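Local coordinates for protein troponin C (PDB 3TZ1) that is the C-terminal domain of the calcium-binding subunit of troponin, whose calcium binding abolishes troponin's inhibitory action on actin filaments, at residues Val23-Leu33 / Ile49-Val60. Sequence-based numbering, arbitrary orientation.
Sequences VIKVDVLRWIL and IAETDTDGSGTV. With CA (calcium ion), chain C.
Val26 and Ile49 form the tight part of this contact. Val26 CG1 presses on Ile49 CG2 at 3.4 Å, closer than carbon pairs usually come. Val26 CG2 also touches Ile49 CG2 and lies against the Asp53 side chain. Ile49 CG1 lies beside its backbone N (chi1 -70°), and the extended branch carries CD1 over one face of the Arg30 guanidinium, 3.7 Å above the plane and toward its rim. That guanidinium is also held by a salt bridge to Glu46. Leu29 and Thr52 meet tip to tip, with CD2 of Leu29 3.6 Å from OG1 of Thr52; this hydroxyl bonds to the Met48 carbonyl.

The short strands pair antiparallel, as in a paired EF-hand. Ile24 and Val60 exchange two backbone bonds, Ile24 N to Val60 O at 2.9 Å and Val60 N to Ile24 O at 2.7 Å. Val26 N adds a third, to Gly58 O. Thr59 O binds the calcium ion at 2.4 Å, which ties the sheet directly to the metal site. Asp53, Asp55, Ser57, Glu64 and a water also bind the ion.

The solvent side is looser. Lys25 and Thr59 form the antiparallel non-hydrogen-bonded pair, but the exposed Lys25 side chain comes no nearer than 4.5 Å to 49-60. Val23, partly exposed, lays CB and both methyls against the Thr59 side chain, CB to CB 3.9 Å. On the buried face, Ile24 and Val60 pack on Phe65 of helix 62-70, and Ile24 also reaches helix 6-16.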
loop_
_atom_site.group_PDB
_atom_site.type_symbol
_atom_site.label_atom_id
_atom_site.label_comp_id
_atom_site.label_asym_id
_atom_site.label_seq_id
_atom_site.Cartn_x
_atom_site.Cartn_y
_atom_site.Cartn_z
ATOM N N VAL A 23 -10.130 3.806 5.804
ATOM C CA VAL A 23 -8.821 3.169 5.951
ATOM C C VAL A 23 -8.668 2.034 4.952
ATOM O O VAL A 23 -9.646 1.577 4.363
ATOM C CB VAL A 23 -8.608 2.582 7.367
ATOM C CG1 VAL A 23 -8.561 3.684 8.414
ATOM C CG2 VAL A 23 -9.691 1.548 7.693
ATOM N N ILE A 24 -7.430 1.590 4.759
ATOM C CA ILE A 24 -7.168 0.365 4.017
ATOM C C ILE A 24 -6.755 -0.694 5.040
ATOM O O ILE A 24 -5.800 -0.500 5.769
ATOM C CB ILE A 24 -6.035 0.572 2.994
ATOM C CG1 ILE A 24 -6.383 1.730 2.048
ATOM C CG2 ILE A 24 -5.787 -0.710 2.201
ATOM C CD1 ILE A 24 -5.228 2.164 1.161
ATOM N N LYS A 25 -7.494 -1.798 5.116
ATOM C CA LYS A 25 -7.140 -2.869 6.037
ATOM C C LYS A 25 -5.834 -3.505 5.580
ATOM O O LYS A 25 -5.565 -3.602 4.384
ATOM C CB LYS A 25 -8.250 -3.921 6.104
ATOM C CG LYS A 25 -9.540 -3.429 6.746
ATOM C CD LYS A 25 -10.687 -4.389 6.473
ATOM C CE LYS A 25 -10.576 -5.675 7.293
ATOM N NZ LYS A 25 -10.937 -5.482 8.730
ATOM N N VAL A 26 -5.018 -3.934 6.530
ATOM C CA VAL A 26 -3.725 -4.508 6.191
ATOM C C VAL A 26 -3.860 -5.799 5.367
ATOM O O VAL A 26 -2.964 -6.148 4.597
ATOM C CB VAL A 26 -2.855 -4.692 7.456
ATOM C CG1 VAL A 26 -1.917 -5.874 7.310
ATOM C CG2 VAL A 26 -2.100 -3.399 7.746
ATOM N N ASP A 27 -4.991 -6.488 5.505
ATOM C CA ASP A 27 -5.262 -7.678 4.700
ATOM C C ASP A 27 -5.178 -7.391 3.201
ATOM O O ASP A 27 -4.826 -8.269 2.412
ATOM C CB ASP A 27 -6.652 -8.245 5.012
ATOM C CG ASP A 27 -6.755 -8.804 6.416
ATOM O OD1 ASP A 27 -5.710 -8.910 7.098
ATOM O OD2 ASP A 27 -7.886 -9.150 6.827
ATOM N N VAL A 28 -5.550 -6.175 2.808
ATOM C CA VAL A 28 -5.534 -5.783 1.399
ATOM C C VAL A 28 -4.094 -5.689 0.924
ATOM O O VAL A 28 -3.737 -6.186 -0.142
ATOM C CB VAL A 28 -6.242 -4.423 1.181
ATOM C CG1 VAL A 28 -6.049 -3.932 -0.246
ATOM C CG2 VAL A 28 -7.720 -4.525 1.523
ATOM N N LEU A 29 -3.259 -5.047 1.732
ATOM C CA LEU A 29 -1.831 -4.981 1.459
ATOM C C LEU A 29 -1.190 -6.360 1.406
ATOM O O LEU A 29 -0.375 -6.637 0.529
ATOM C CB LEU A 29 -1.143 -4.165 2.548
ATOM C CG LEU A 29 -0.322 -2.971 2.086
ATOM C CD1 LEU A 29 -1.166 -2.064 1.205
ATOM C CD2 LEU A 29 0.193 -2.234 3.323
ATOM N N ARG A 30 -1.511 -7.204 2.384
ATOM C CA ARG A 30 -0.987 -8.569 2.418
ATOM C C ARG A 30 -1.388 -9.307 1.147
ATOM O O ARG A 30 -0.569 -9.988 0.526
ATOM C CB ARG A 30 -1.522 -9.324 3.636
ATOM C CG ARG A 30 -1.008 -10.748 3.743
ATOM C CD ARG A 30 -1.614 -11.455 4.949
ATOM N NE ARG A 30 -1.465 -10.659 6.169
ATOM C CZ ARG A 30 -0.347 -10.590 6.885
ATOM N NH1 ARG A 30 0.728 -11.271 6.508
ATOM N NH2 ARG A 30 -0.300 -9.836 7.976
ATOM N N TRP A 31 -2.651 -9.163 0.761
ATOM C CA TRP A 31 -3.151 -9.812 -0.445
ATOM C C TRP A 31 -2.355 -9.368 -1.672
ATOM O O TRP A 31 -1.915 -10.188 -2.480
ATOM C CB TRP A 31 -4.628 -9.485 -0.668
ATOM C CG TRP A 31 -5.103 -10.029 -1.971
ATOM C CD1 TRP A 31 -5.268 -9.363 -3.139
ATOM C CD2 TRP A 31 -5.406 -11.409 -2.229
ATOM N NE1 TRP A 31 -5.685 -10.228 -4.130
ATOM C CE2 TRP A 31 -5.777 -11.491 -3.591
ATOM C CE3 TRP A 31 -5.415 -12.561 -1.459
ATOM C CZ2 TRP A 31 -6.157 -12.691 -4.184
ATOM C CZ3 TRP A 31 -5.789 -13.756 -2.042
ATOM C CH2 TRP A 31 -6.156 -13.808 -3.392
ATOM N N ILE A 32 -2.215 -8.060 -1.821
ATOM C CA ILE A 32 -1.448 -7.476 -2.912
ATOM C C ILE A 32 -0.026 -8.034 -2.990
ATOM O O ILE A 32 0.427 -8.488 -4.044
ATOM C CB ILE A 32 -1.414 -5.943 -2.767
ATOM C CG1 ILE A 32 -2.816 -5.366 -3.024
ATOM C CG2 ILE A 32 -0.391 -5.341 -3.709
ATOM C CD1 ILE A 32 -2.914 -3.873 -2.736
ATOM N N LEU A 33 0.671 -8.021 -1.861
ATOM C CA LEU A 33 2.068 -8.470 -1.825
ATOM C C LEU A 33 2.219 -9.964 -2.076
ATOM O O LEU A 33 3.162 -10.414 -2.752
ATOM C CB LEU A 33 2.701 -8.077 -0.486
ATOM C CG LEU A 33 2.735 -6.571 -0.249
ATOM C CD1 LEU A 33 3.319 -6.260 1.122
ATOM C CD2 LEU A 33 3.542 -5.888 -1.350
ATOM N N ILE A 49 4.385 -4.372 5.180
ATOM C CA ILE A 49 3.179 -3.980 5.898
ATOM C C ILE A 49 3.505 -3.017 7.046
ATOM O O ILE A 49 2.892 -1.957 7.186
ATOM C CB ILE A 49 2.422 -5.206 6.440
ATOM C CG1 ILE A 49 1.807 -6.003 5.284
ATOM C CG2 ILE A 49 1.330 -4.768 7.397
ATOM C CD1 ILE A 49 1.125 -7.277 5.733
ATOM N N ALA A 50 4.494 -3.377 7.862
ATOM C CA ALA A 50 4.862 -2.549 8.999
ATOM C C ALA A 50 5.363 -1.171 8.567
ATOM O O ALA A 50 5.156 -0.177 9.267
ATOM C CB ALA A 50 5.918 -3.261 9.840
ATOM N N GLU A 51 6.025 -1.126 7.418
ATOM C CA GLU A 51 6.542 0.118 6.848
ATOM C C GLU A 51 5.399 1.058 6.477
ATOM O O GLU A 51 5.541 2.283 6.501
ATOM C CB GLU A 51 7.390 -0.195 5.606
ATOM C CG GLU A 51 7.547 0.958 4.618
ATOM C CD GLU A 51 8.685 1.900 4.973
ATOM O OE1 GLU A 51 9.304 1.719 6.046
ATOM O OE2 GLU A 51 8.957 2.821 4.169
ATOM N N THR A 52 4.263 0.471 6.140
ATOM C CA THR A 52 3.090 1.223 5.709
ATOM C C THR A 52 2.213 1.601 6.895
ATOM O O THR A 52 1.875 2.772 7.096
ATOM C CB THR A 52 2.255 0.459 4.680
ATOM O OG1 THR A 52 3.112 -0.082 3.669
ATOM C CG2 THR A 52 1.246 1.397 4.033
ATOM N N ASP A 53 1.786 0.584 7.638
ATOM C CA ASP A 53 0.930 0.807 8.780
ATOM C C ASP A 53 1.888 1.021 9.940
ATOM O O ASP A 53 2.354 0.076 10.591
ATOM C CB ASP A 53 0.093 -0.463 8.983
ATOM C CG ASP A 53 -0.630 -0.490 10.310
ATOM O OD1 ASP A 53 -0.918 0.597 10.830
ATOM O OD2 ASP A 53 -0.912 -1.595 10.831
ATOM N N THR A 54 2.112 2.287 10.259
ATOM C CA THR A 54 3.237 2.620 11.126
ATOM C C THR A 54 2.887 2.549 12.606
ATOM O O THR A 54 3.773 2.452 13.467
ATOM C CB THR A 54 3.855 3.988 10.748
ATOM O OG1 THR A 54 2.816 4.963 10.596
ATOM C CG2 THR A 54 4.614 3.877 9.427
ATOM N N ASP A 55 1.596 2.580 12.916
ATOM C CA ASP A 55 1.188 2.459 14.313
ATOM C C ASP A 55 0.754 1.043 14.711
ATOM O O ASP A 55 0.360 0.807 15.852
ATOM C CB ASP A 55 0.163 3.531 14.719
ATOM C CG ASP A 55 -1.051 3.559 13.816
ATOM O OD1 ASP A 55 -1.285 2.554 13.131
ATOM O OD2 ASP A 55 -1.767 4.582 13.789
ATOM N N GLY A 56 0.847 0.104 13.772
ATOM C CA GLY A 56 0.461 -1.273 14.025
ATOM C C GLY A 56 -1.010 -1.423 14.369
ATOM O O GLY A 56 -1.392 -2.293 15.148
ATOM N N SER A 57 -1.844 -0.570 13.786
ATOM C CA SER A 57 -3.273 -0.601 14.083
ATOM C C SER A 57 -3.992 -1.648 13.239
ATOM O O SER A 57 -5.153 -1.981 13.495
ATOM C CB SER A 57 -3.900 0.782 13.879
ATOM O OG SER A 57 -4.051 1.082 12.497
ATOM N N GLY A 58 -3.293 -2.167 12.230
ATOM C CA GLY A 58 -3.873 -3.124 11.309
ATOM C C GLY A 58 -4.694 -2.432 10.235
ATOM O O GLY A 58 -5.400 -3.077 9.466
ATOM N N THR A 59 -4.601 -1.108 10.187
ATOM C CA THR A 59 -5.305 -0.328 9.178
ATOM C C THR A 59 -4.381 0.780 8.686
ATOM O O THR A 59 -3.589 1.322 9.455
ATOM C CB THR A 59 -6.556 0.332 9.769
ATOM O OG1 THR A 59 -6.177 1.117 10.906
ATOM C CG2 THR A 59 -7.561 -0.717 10.202
ATOM N N VAL A 60 -4.483 1.129 7.418
ATOM C CA VAL A 60 -3.667 2.207 6.874
ATOM C C VAL A 60 -4.543 3.436 6.700
ATOM O O VAL A 60 -5.437 3.436 5.858
ATOM C CB VAL A 60 -3.054 1.804 5.512
ATOM C CG1 VAL A 60 -2.244 2.950 4.927
ATOM C CG2 VAL A 60 -2.170 0.564 5.672
HETATM CA CA CA C . -2.286 2.482 11.028
HETATM O O HOH W 1 -3.973 4.432 11.540
#